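Local atomic coordinates of ethylbenzene dehydrogenase alpha-subunit (Aromatoleum aromaticum, PDB entry 2IVF), a protein that belongs to the molybdopterin oxidoreductase family and, as the alpha-subunit of a larger assembly, carries a molybdenum atom and an iron/sulfur cluster. Residues G139-K144 and E636-S641; G156-V161 and S642-D647; A292-P297 and V425-E430. All blocks are in the same frame, centred on the assembly; numbering follows the deposited sequence.

Contact 1 of 3, residues G139-K144 and E636-S641. With MD1 (phosphoric acid 4-(2-amino-4-oxo-3,4,5,6,-tetrahydro-pteridin-6-yl)-2-hydroxy-3,4-dimercapto-but-3-en-yl ester guanylate ester), chain N.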
loop_
_atom_site.group_PDB
_atom_site.type_symbol
_atom_site.label_atom_id
_atom_site.label_comp_id
_atom_site.label_asym_id
_atom_site.label_seq_id
_atom_site.Cartn_x
_atom_site.Cartn_y
_atom_site.Cartn_z
ATOM N N GLY A 139 -14.341 10.009 5.215
ATOM C CA GLY A 139 -14.250 8.997 6.242
ATOM C C GLY A 139 -14.325 9.525 7.656
ATOM O O GLY A 139 -13.995 10.689 7.931
ATOM N N ASP A 140 -14.736 8.647 8.567
ATOM C CA ASP A 140 -14.924 9.039 9.949
ATOM C C ASP A 140 -13.623 9.237 10.693
ATOM O O ASP A 140 -13.630 9.537 11.883
ATOM C CB ASP A 140 -15.746 7.992 10.671
ATOM C CG ASP A 140 -17.207 8.034 10.271
ATOM O OD1 ASP A 140 -17.696 9.111 9.912
ATOM O OD2 ASP A 140 -17.856 6.987 10.337
ATOM N N GLU A 141 -12.497 9.033 10.013
ATOM C CA GLU A 141 -11.208 9.343 10.635
ATOM C C GLU A 141 -10.925 10.822 10.629
ATOM O O GLU A 141 -9.976 11.259 11.247
ATOM C CB GLU A 141 -10.087 8.630 9.923
ATOM C CG GLU A 141 -9.910 9.035 8.433
ATOM C CD GLU A 141 -10.529 8.036 7.480
ATOM O OE1 GLU A 141 -11.767 7.768 7.611
ATOM O OE2 GLU A 141 -9.775 7.537 6.581
ATOM N N ARG A 142 -11.727 11.614 9.914
ATOM C CA ARG A 142 -11.374 13.020 9.748
ATOM C C ARG A 142 -11.732 13.893 10.918
ATOM O O ARG A 142 -12.805 13.766 11.485
ATOM C CB ARG A 142 -12.049 13.598 8.525
ATOM C CG ARG A 142 -11.585 13.015 7.268
ATOM C CD ARG A 142 -12.047 13.896 6.113
ATOM N NE ARG A 142 -11.258 15.111 6.051
ATOM C CZ ARG A 142 -11.211 15.928 5.008
ATOM N NH1 ARG A 142 -11.904 15.658 3.927
ATOM N NH2 ARG A 142 -10.437 17.022 5.051
ATOM N N VAL A 143 -10.820 14.799 11.243
ATOM C CA VAL A 143 -11.091 15.901 12.119
ATOM C C VAL A 143 -11.410 17.134 11.254
ATOM O O VAL A 143 -10.674 17.479 10.323
ATOM C CB VAL A 143 -9.966 16.067 13.107
ATOM C CG1 VAL A 143 -9.868 14.788 13.913
ATOM C CG2 VAL A 143 -8.642 16.291 12.426
ATOM N N LYS A 144 -12.573 17.710 11.521
ATOM C CA LYS A 144 -13.149 18.764 10.703
ATOM C C LYS A 144 -13.332 20.068 11.465
ATOM O O LYS A 144 -13.608 21.112 10.850
ATOM C CB LYS A 144 -14.500 18.281 10.114
ATOM C CG LYS A 144 -14.344 17.255 8.984
ATOM C CD LYS A 144 -15.697 16.753 8.355
ATOM C CE LYS A 144 -16.810 16.516 9.348
ATOM N NZ LYS A 144 -18.072 16.000 8.692
ATOM N N GLU A 636 -3.790 18.370 11.876
ATOM C CA GLU A 636 -4.151 17.073 11.349
ATOM C C GLU A 636 -5.376 17.072 10.478
ATOM O O GLU A 636 -6.308 17.880 10.626
ATOM C CB GLU A 636 -4.365 16.097 12.526
ATOM C CG GLU A 636 -3.198 15.186 12.842
ATOM C CD GLU A 636 -2.858 14.155 11.810
ATOM O OE1 GLU A 636 -3.522 14.038 10.732
ATOM O OE2 GLU A 636 -1.882 13.422 12.096
ATOM N N THR A 637 -5.390 16.121 9.568
ATOM C CA THR A 637 -6.573 15.772 8.823
ATOM C C THR A 637 -7.286 14.613 9.482
ATOM O O THR A 637 -8.473 14.379 9.240
ATOM C CB THR A 637 -6.201 15.317 7.413
ATOM O OG1 THR A 637 -5.213 14.294 7.515
ATOM C CG2 THR A 637 -5.642 16.495 6.616
ATOM N N ARG A 638 -6.560 13.900 10.331
ATOM C CA ARG A 638 -6.961 12.601 10.773
ATOM C C ARG A 638 -6.665 12.464 12.285
ATOM O O ARG A 638 -5.725 13.078 12.816
ATOM C CB ARG A 638 -6.169 11.604 9.919
ATOM C CG ARG A 638 -6.364 10.143 10.140
ATOM C CD ARG A 638 -5.277 9.340 9.382
ATOM N NE ARG A 638 -4.050 9.393 10.158
ATOM C CZ ARG A 638 -3.721 8.524 11.110
ATOM N NH1 ARG A 638 -4.504 7.489 11.418
ATOM N NH2 ARG A 638 -2.623 8.719 11.780
ATOM N N MET A 639 -7.496 11.695 12.984
ATOM C CA MET A 639 -7.275 11.471 14.409
ATOM C C MET A 639 -6.229 10.374 14.588
ATOM O O MET A 639 -6.538 9.179 14.730
ATOM C CB MET A 639 -8.554 11.175 15.173
ATOM C CG MET A 639 -8.301 11.072 16.647
ATOM S SD MET A 639 -7.763 12.630 17.388
ATOM C CE MET A 639 -9.277 13.562 17.486
ATOM N N SER A 640 -4.969 10.800 14.507
ATOM C CA SER A 640 -3.834 9.899 14.702
ATOM C C SER A 640 -3.742 9.504 16.148
ATOM O O SER A 640 -4.308 10.149 17.005
ATOM C CB SER A 640 -2.522 10.580 14.278
ATOM O OG SER A 640 -2.159 11.599 15.170
ATOM N N SER A 641 -3.007 8.430 16.409
ATOM C CA SER A 641 -2.787 7.999 17.758
ATOM C C SER A 641 -2.107 9.084 18.558
ATOM O O SER A 641 -2.424 9.269 19.749
ATOM C CB SER A 641 -1.969 6.701 17.781
ATOM O OG SER A 641 -0.704 6.906 17.236
HETATM P PB MD1 N . 5.018 9.676 10.173
HETATM O O3B MD1 N . 3.717 8.991 9.592
HETATM O O1B MD1 N . 5.397 10.761 9.232
HETATM O O2B MD1 N . 4.956 9.875 11.639
HETATM O O3A MD1 N . 6.081 8.514 9.982
HETATM C C10 MD1 N . 6.872 8.365 8.783
HETATM C C11 MD1 N . 7.593 7.041 8.981
HETATM O O11 MD1 N . 6.566 6.037 8.675
HETATM C C12 MD1 N . 8.710 6.899 7.983
HETATM S S12 MD1 N . 8.806 7.883 6.587
HETATM C C13 MD1 N . 9.663 5.921 8.117
HETATM S S13 MD1 N . 10.897 5.700 6.987
HETATM C C14 MD1 N . 9.704 5.000 9.276
HETATM N N15 MD1 N . 9.583 3.601 9.041
HETATM C C16 MD1 N . 9.484 2.710 10.077
HETATM C C15 MD1 N . 9.494 1.364 9.760
HETATM O O14 MD1 N . 9.600 0.968 8.568
HETATM N N17 MD1 N . 9.310 0.529 10.814
HETATM C C17 MD1 N . 9.201 1.004 12.122
HETATM N N16 MD1 N . 9.053 0.094 13.075
HETATM N N18 MD1 N . 9.245 2.318 12.396
HETATM C C20 MD1 N . 9.391 3.160 11.396
HETATM N N8 MD1 N . 9.488 4.487 11.671
HETATM C C7 MD1 N . 9.572 5.529 10.683
HETATM P PA MD1 N . 2.186 8.937 10.087
HETATM O O1A MD1 N . 1.393 8.662 8.850
HETATM O O2A MD1 N . 2.099 7.945 11.182
HETATM O "O5'" MD1 N . 1.845 10.369 10.658
HETATM C "C5'" MD1 N . 1.721 11.416 9.702
HETATM C "C4'" MD1 N . 0.463 12.147 9.931
HETATM O "O4'" MD1 N . 0.387 13.037 8.823
HETATM C "C1'" MD1 N . -1.014 13.223 8.615
HETATM N N9 MD1 N . -1.364 13.764 7.294
HETATM C C4 MD1 N . -1.738 15.021 7.103
HETATM N N3 MD1 N . -1.852 16.033 7.995
HETATM C C2 MD1 N . -2.236 17.243 7.588
HETATM N N2 MD1 N . -2.339 18.270 8.474
HETATM N N1 MD1 N . -2.590 17.402 6.263
HETATM C C6 MD1 N . -2.500 16.419 5.307
HETATM O O6 MD1 N . -2.773 16.687 4.137
HETATM C C5 MD1 N . -2.043 15.164 5.739
HETATM N N7 MD1 N . -1.849 13.986 5.156
HETATM C C8 MD1 N . -1.426 13.150 6.109
HETATM C "C2'" MD1 N . -1.615 11.830 8.768
HETATM O "O2'" MD1 N . -3.018 11.839 9.127
HETATM C "C3'" MD1 N . -0.712 11.168 9.819
HETATM O "O3'" MD1 N . -1.373 11.044 11.106
HETATM O O HOH W 1 -9.813 16.348 8.101
#
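Two guanidinium groups flank the single beta bridge between Arg142 and Arg638, and each meets its partners at the edge. That of Arg142 has Thr637 O near its plane and, in the plane itself, a water to which NE donates at 2.8 Å; the water also reaches Val143 O and Thr637 O, while NH1 pairs with Glu657. Over one face of the Arg638 guanidinium, toward the rim, sits Ser640 N. The edge of the Arg638 group serves MD1: Arg638 NE donates to MD1 O2' (2.8 Å) and Arg638 NH2 to MD1 O3' (2.7 Å), and Asp922 holds NH2 as well.

The bridge consists of Met639 N to Glu141 O and Val143 N to Thr637 O, each 3.1 Å. Beta-branched Val143 packs beside it, CG2 lying 3.3 Å from Glu636 O and CG1 against the methyl CE of Met639.

The two carboxylate oxygens of Glu636 each take one ribose hydroxyl of MD1: O2' donates to OE1, and O3' to OE2 at 2.6 Å. OE1 also accepts Arg638 N, which steadies the carboxylate. An acidic residue gripping a ribose at the end of a parallel strand, as in Rossmann-like nucleotide sites, here forms part of the MD1 pocket of the molybdopterin oxidoreductase fold.

Contact 2 of 3, residues G156-V161 and S642-D647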
loop_
_atom_site.group_PDB
_atom_site.type_symbol
_atom_site.label_atom_id
_atom_site.label_comp_id
_atom_site.label_asym_id
_atom_site.label_seq_id
_atom_site.Cartn_x
_atom_site.Cartn_y
_atom_site.Cartn_z
ATOM N N GLY A 156 -9.692 10.563 25.266
ATOM C CA GLY A 156 -10.693 10.537 24.197
ATOM C C GLY A 156 -11.910 11.378 24.503
ATOM O O GLY A 156 -13.044 11.051 24.087
ATOM N N LYS A 157 -11.677 12.441 25.271
ATOM C CA LYS A 157 -12.706 13.408 25.599
ATOM C C LYS A 157 -12.330 14.763 24.990
ATOM O O LYS A 157 -11.314 15.386 25.372
ATOM C CB LYS A 157 -12.884 13.541 27.124
ATOM C CG LYS A 157 -13.297 12.255 27.875
ATOM C CD LYS A 157 -13.642 12.581 29.337
ATOM C CE LYS A 157 -14.011 11.339 30.139
ATOM N NZ LYS A 157 -14.392 11.686 31.519
ATOM N N TRP A 158 -13.143 15.199 24.020
ATOM C CA TRP A 158 -12.893 16.395 23.259
ATOM C C TRP A 158 -14.116 17.292 23.179
ATOM O O TRP A 158 -15.268 16.855 23.302
ATOM C CB TRP A 158 -12.563 15.982 21.820
ATOM C CG TRP A 158 -11.367 15.122 21.629
ATOM C CD1 TRP A 158 -11.338 13.785 21.315
ATOM C CD2 TRP A 158 -10.005 15.562 21.639
ATOM N NE1 TRP A 158 -10.029 13.373 21.147
ATOM C CE2 TRP A 158 -9.198 14.448 21.332
ATOM C CE3 TRP A 158 -9.392 16.802 21.862
ATOM C CZ2 TRP A 158 -7.835 14.539 21.246
ATOM C CZ3 TRP A 158 -8.023 16.887 21.797
ATOM C CH2 TRP A 158 -7.256 15.764 21.483
ATOM N N LYS A 159 -13.865 18.579 22.994
ATOM C CA LYS A 159 -14.915 19.525 22.637
ATOM C C LYS A 159 -14.458 20.397 21.476
ATOM O O LYS A 159 -13.258 20.656 21.282
ATOM C CB LYS A 159 -15.284 20.377 23.839
ATOM C CG LYS A 159 -14.340 21.534 24.142
ATOM C CD LYS A 159 -14.753 22.208 25.438
ATOM C CE LYS A 159 -13.704 23.187 25.943
ATOM N NZ LYS A 159 -14.132 23.858 27.192
ATOM N N ARG A 160 -15.422 20.770 20.653
ATOM C CA ARG A 160 -15.170 21.661 19.567
ATOM C C ARG A 160 -14.937 23.051 20.147
ATOM O O ARG A 160 -15.641 23.465 21.062
ATOM C CB ARG A 160 -16.420 21.723 18.716
ATOM C CG ARG A 160 -16.324 22.632 17.529
ATOM C CD ARG A 160 -17.684 22.746 16.863
ATOM N NE ARG A 160 -17.637 23.681 15.731
ATOM C CZ ARG A 160 -18.685 23.980 14.953
ATOM N NH1 ARG A 160 -19.877 23.408 15.150
ATOM N NH2 ARG A 160 -18.538 24.853 13.957
ATOM N N VAL A 161 -13.965 23.777 19.593
ATOM C CA VAL A 161 -13.784 25.200 19.884
ATOM C C VAL A 161 -13.541 25.918 18.565
ATOM O O VAL A 161 -13.366 25.253 17.551
ATOM C CB VAL A 161 -12.571 25.410 20.796
ATOM C CG1 VAL A 161 -12.780 24.659 22.112
ATOM C CG2 VAL A 161 -11.314 24.918 20.090
ATOM N N SER A 642 -1.195 9.836 17.927
ATOM C CA SER A 642 -0.502 10.920 18.663
ATOM C C SER A 642 -1.387 12.136 18.941
ATOM O O SER A 642 -1.262 12.765 20.003
ATOM C CB SER A 642 0.813 11.347 17.975
ATOM O OG SER A 642 1.622 10.206 17.723
ATOM N N ALA A 643 -2.246 12.479 17.984
ATOM C CA ALA A 643 -3.235 13.547 18.143
ATOM C C ALA A 643 -4.177 13.281 19.301
ATOM O O ALA A 643 -4.678 14.210 19.922
ATOM C CB ALA A 643 -4.045 13.758 16.811
ATOM N N MET A 644 -4.425 12.003 19.598
ATOM C CA MET A 644 -5.244 11.637 20.749
ATOM C C MET A 644 -4.669 12.125 22.061
ATOM O O MET A 644 -5.385 12.238 23.046
ATOM C CB MET A 644 -5.512 10.134 20.755
ATOM C CG MET A 644 -6.528 9.751 19.660
ATOM S SD MET A 644 -8.169 10.401 20.024
ATOM C CE MET A 644 -8.658 9.448 21.482
ATOM N N TYR A 645 -3.372 12.415 22.087
ATOM C CA TYR A 645 -2.732 12.927 23.284
ATOM C C TYR A 645 -2.526 14.425 23.267
ATOM O O TYR A 645 -1.985 14.989 24.212
ATOM C CB TYR A 645 -1.365 12.273 23.470
ATOM C CG TYR A 645 -1.456 10.833 23.788
ATOM C CD1 TYR A 645 -1.572 9.917 22.773
ATOM C CD2 TYR A 645 -1.463 10.370 25.115
ATOM C CE1 TYR A 645 -1.671 8.587 23.037
ATOM C CE2 TYR A 645 -1.553 8.997 25.377
ATOM C CZ TYR A 645 -1.649 8.130 24.296
ATOM O OH TYR A 645 -1.747 6.750 24.446
ATOM N N ALA A 646 -2.989 15.076 22.222
ATOM C CA ALA A 646 -2.820 16.506 22.094
ATOM C C ALA A 646 -3.773 17.274 22.997
ATOM O O ALA A 646 -4.809 16.765 23.464
ATOM C CB ALA A 646 -3.050 16.916 20.632
ATOM N N ASP A 647 -3.419 18.521 23.253
ATOM C CA ASP A 647 -4.277 19.438 23.938
ATOM C C ASP A 647 -5.209 20.119 22.981
ATOM O O ASP A 647 -6.319 20.445 23.360
ATOM C CB ASP A 647 -3.446 20.471 24.669
ATOM C CG ASP A 647 -2.455 19.832 25.598
ATOM O OD1 ASP A 647 -2.849 18.932 26.390
ATOM O OD2 ASP A 647 -1.283 20.225 25.522
HETATM O O HOH W 2 -7.841 12.070 23.858
#
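Met644 O receives a 2.6 Å hydrogen bond from a water, and the same water accepts Gly156 N at 2.8 Å, so a single solvent molecule joins the two backbones where direct bonding is missing. Beside it Trp158 NE1 points at Met644 SD, 3.7 Å away with an N-H...S angle of 160°; the bond is weak, but it gives the indole N-H a partner, and the sulfur lies near the ring plane, at the edge of the indole.

All three torsions of Met644 are close to -70°, which coils the chain and swings its methyl CE back to within 3.6 Å of Gly156 CA. Glycine suits that place twice over: its phi is positive (82°), and it has no side chain to compete with the methyl.

Farther round the six-membered ring, Trp158 CH2 lies 3.4 Å from Ala643 O, which meets the ring edge, and 3.3 Å from Ala646 O, which approaches obliquely. Ala643 O is not left to the ring alone, since it also accepts Ala646 N within the 3-10 turn. The small Ala646 suits a place beside the broad indole, its CB 4.4 Å from Trp158 CH2.

Phe103 of the beta-subunit packs on Trp158, and Val102 of that chain on Met644. The sulfur and indole make a Met-aromatic contact, part of the packing of strand 158-160, outermost in its mixed sheet within this chain, on the turn linking strands 631-636 and 648-651.

Contact 3 of 3, residues A292-P297 and V425-E430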
loop_
_atom_site.group_PDB
_atom_site.type_symbol
_atom_site.label_atom_id
_atom_site.label_comp_id
_atom_site.label_asym_id
_atom_site.label_seq_id
_atom_site.Cartn_x
_atom_site.Cartn_y
_atom_site.Cartn_z
ATOM N N ALA A 292 11.009 -12.035 -8.861
ATOM C CA ALA A 292 12.402 -12.418 -8.691
ATOM C C ALA A 292 12.739 -13.778 -9.289
ATOM O O ALA A 292 11.968 -14.743 -9.192
ATOM C CB ALA A 292 12.776 -12.392 -7.214
ATOM N N ASP A 293 13.915 -13.845 -9.896
ATOM C CA ASP A 293 14.538 -15.110 -10.285
ATOM C C ASP A 293 15.155 -15.850 -9.098
ATOM O O ASP A 293 15.225 -17.080 -9.078
ATOM C CB ASP A 293 15.583 -14.868 -11.365
ATOM C CG ASP A 293 14.985 -14.307 -12.622
ATOM O OD1 ASP A 293 14.096 -14.970 -13.215
ATOM O OD2 ASP A 293 15.388 -13.195 -12.993
ATOM N N LEU A 294 15.624 -15.088 -8.121
ATOM C CA LEU A 294 16.370 -15.595 -7.014
ATOM C C LEU A 294 15.969 -14.858 -5.796
ATOM O O LEU A 294 15.800 -13.638 -5.814
ATOM C CB LEU A 294 17.873 -15.328 -7.227
ATOM C CG LEU A 294 18.593 -16.219 -8.266
ATOM C CD1 LEU A 294 20.003 -15.693 -8.504
ATOM C CD2 LEU A 294 18.649 -17.630 -7.727
ATOM N N HIS A 295 15.816 -15.611 -4.746
ATOM C CA HIS A 295 15.779 -15.102 -3.393
ATOM C C HIS A 295 17.065 -15.450 -2.685
ATOM O O HIS A 295 17.460 -16.649 -2.578
ATOM C CB HIS A 295 14.593 -15.751 -2.666
ATOM C CG HIS A 295 14.503 -15.380 -1.242
ATOM N ND1 HIS A 295 14.107 -16.283 -0.287
ATOM C CD2 HIS A 295 14.834 -14.236 -0.578
ATOM C CE1 HIS A 295 14.129 -15.692 0.898
ATOM N NE2 HIS A 295 14.537 -14.443 0.742
ATOM N N VAL A 296 17.693 -14.425 -2.116
ATOM C CA VAL A 296 18.880 -14.613 -1.311
ATOM C C VAL A 296 18.422 -14.468 0.146
ATOM O O VAL A 296 18.124 -13.364 0.587
ATOM C CB VAL A 296 19.980 -13.588 -1.696
ATOM C CG1 VAL A 296 21.163 -13.654 -0.712
ATOM C CG2 VAL A 296 20.450 -13.752 -3.196
ATOM N N PRO A 297 18.302 -15.605 0.879
ATOM C CA PRO A 297 17.630 -15.640 2.159
ATOM C C PRO A 297 18.565 -15.298 3.293
ATOM O O PRO A 297 18.869 -16.108 4.192
ATOM C CB PRO A 297 17.112 -17.070 2.233
ATOM C CG PRO A 297 18.120 -17.849 1.512
ATOM C CD PRO A 297 18.710 -16.961 0.447
ATOM N N VAL A 425 26.430 -21.547 -0.287
ATOM C CA VAL A 425 27.676 -21.340 -1.043
ATOM C C VAL A 425 27.486 -21.210 -2.566
ATOM O O VAL A 425 28.091 -20.327 -3.223
ATOM C CB VAL A 425 28.656 -22.484 -0.757
ATOM C CG1 VAL A 425 29.874 -22.412 -1.667
ATOM C CG2 VAL A 425 29.072 -22.444 0.740
ATOM N N SER A 426 26.633 -22.060 -3.118
ATOM C CA SER A 426 26.396 -22.096 -4.559
ATOM C C SER A 426 25.911 -20.743 -5.045
ATOM O O SER A 426 26.298 -20.261 -6.104
ATOM C CB SER A 426 25.399 -23.209 -4.911
ATOM O OG SER A 426 24.153 -23.090 -4.199
ATOM N N LEU A 427 25.053 -20.131 -4.253
ATOM C CA LEU A 427 24.442 -18.863 -4.614
ATOM C C LEU A 427 25.398 -17.676 -4.410
ATOM O O LEU A 427 25.399 -16.716 -5.171
ATOM C CB LEU A 427 23.155 -18.708 -3.784
ATOM C CG LEU A 427 22.154 -17.643 -4.149
ATOM C CD1 LEU A 427 21.922 -17.567 -5.712
ATOM C CD2 LEU A 427 20.842 -17.841 -3.379
ATOM N N ILE A 428 26.181 -17.723 -3.349
ATOM C CA ILE A 428 27.253 -16.757 -3.146
ATOM C C ILE A 428 28.223 -16.783 -4.351
ATOM O O ILE A 428 28.540 -15.732 -4.952
ATOM C CB ILE A 428 28.005 -17.048 -1.857
ATOM C CG1 ILE A 428 27.068 -16.823 -0.646
ATOM C CG2 ILE A 428 29.312 -16.187 -1.811
ATOM C CD1 ILE A 428 27.733 -17.063 0.799
ATOM N N ARG A 429 28.648 -17.981 -4.738
ATOM C CA ARG A 429 29.602 -18.104 -5.844
ATOM C C ARG A 429 28.963 -17.699 -7.168
ATOM O O ARG A 429 29.574 -16.955 -7.944
ATOM C CB ARG A 429 30.192 -19.506 -5.916
ATOM C CG ARG A 429 31.565 -19.536 -6.595
ATOM C CD ARG A 429 32.354 -20.765 -6.280
ATOM N NE ARG A 429 33.139 -20.708 -5.055
ATOM C CZ ARG A 429 33.154 -21.665 -4.122
ATOM N NH1 ARG A 429 32.386 -22.761 -4.212
ATOM N NH2 ARG A 429 33.937 -21.513 -3.064
ATOM N N GLU A 430 27.729 -18.152 -7.423
ATOM C CA GLU A 430 27.024 -17.752 -8.641
ATOM C C GLU A 430 26.855 -16.240 -8.787
ATOM O O GLU A 430 27.116 -15.678 -9.849
ATOM C CB GLU A 430 25.638 -18.372 -8.709
ATOM C CG GLU A 430 24.892 -18.043 -10.002
ATOM C CD GLU A 430 23.519 -18.719 -10.045
ATOM O OE1 GLU A 430 23.428 -19.859 -9.540
ATOM O OE2 GLU A 430 22.589 -18.082 -10.556
#
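Strand 294-296 and helix 425-430 meet at a steep angle, their N-to-C directions 109° apart and their axes 10.3 Å at closest approach, with Val296 and Leu427 supplying the nearest pair of CA atoms at 7.7 Å. That spacing leaves room for one layer of interleaved aliphatic side chains, and the contact between the two segments is made entirely by packing.

Leu427 is the central piece. Its CG stands anti to the backbone N (chi1 -167°), which carries the fork straight out from the helix, and its two methyls divide the strand between them. Leu427 CD1 lies 3.8 Å from Leu294 CD2, the two leucines sliding past each other in opposite directions. Leu427 CD2 turns to the other end, resting 3.7 Å from the backbone oxygen of His295 and 4.1 Å from Val296 CG2, with Pro297 CD more loosely placed at 4.5 Å. The forked end of leucine lets one residue serve both ends in this way, whereas the beta-branched Val296 offers a compact wall suited to a strand.

One turn of helix later, Glu430 reaches out with an extended chain until OE2 is 4.1 Å from Leu294 CD1. Its charge is met elsewhere, by Lys434 of the same helix and by Arg279 of the beta-subunit.

Leu294 and Val296 also touch Leu431, so helix 425-437 continues the packing. Phe281 of the beta-subunit covers Leu427 and Pro297. Strand 294-296 is outermost in its parallel sheet within this chain and pairs with strand 277-281, while helix 425-437 leads into strand 440-444 at the sheet's other margin.

Contacts 1 and 2 share the connection from the end of strand 631-636 to strand 648-651 and are continuous: Met639 CG lies 3.4 Å from Met644 SD, and Met639 also packs on Trp158. Contact 3 is remote, its centre about 45 Å from that of contact 1, between the edge of the parallel sheet and a helix. All three are largely buried, though Trp158 and Glu430 are partly exposed, and the beta-subunit covers part of each. In contact 1 two backbone bonds join the segments while charged side chains turn to MD1 and outside partners; contact 2, farther from MD1, relies on sulfur, indole and a water; contact 3 is mainly aliphatic packing, without hydrogen bonds between its segments.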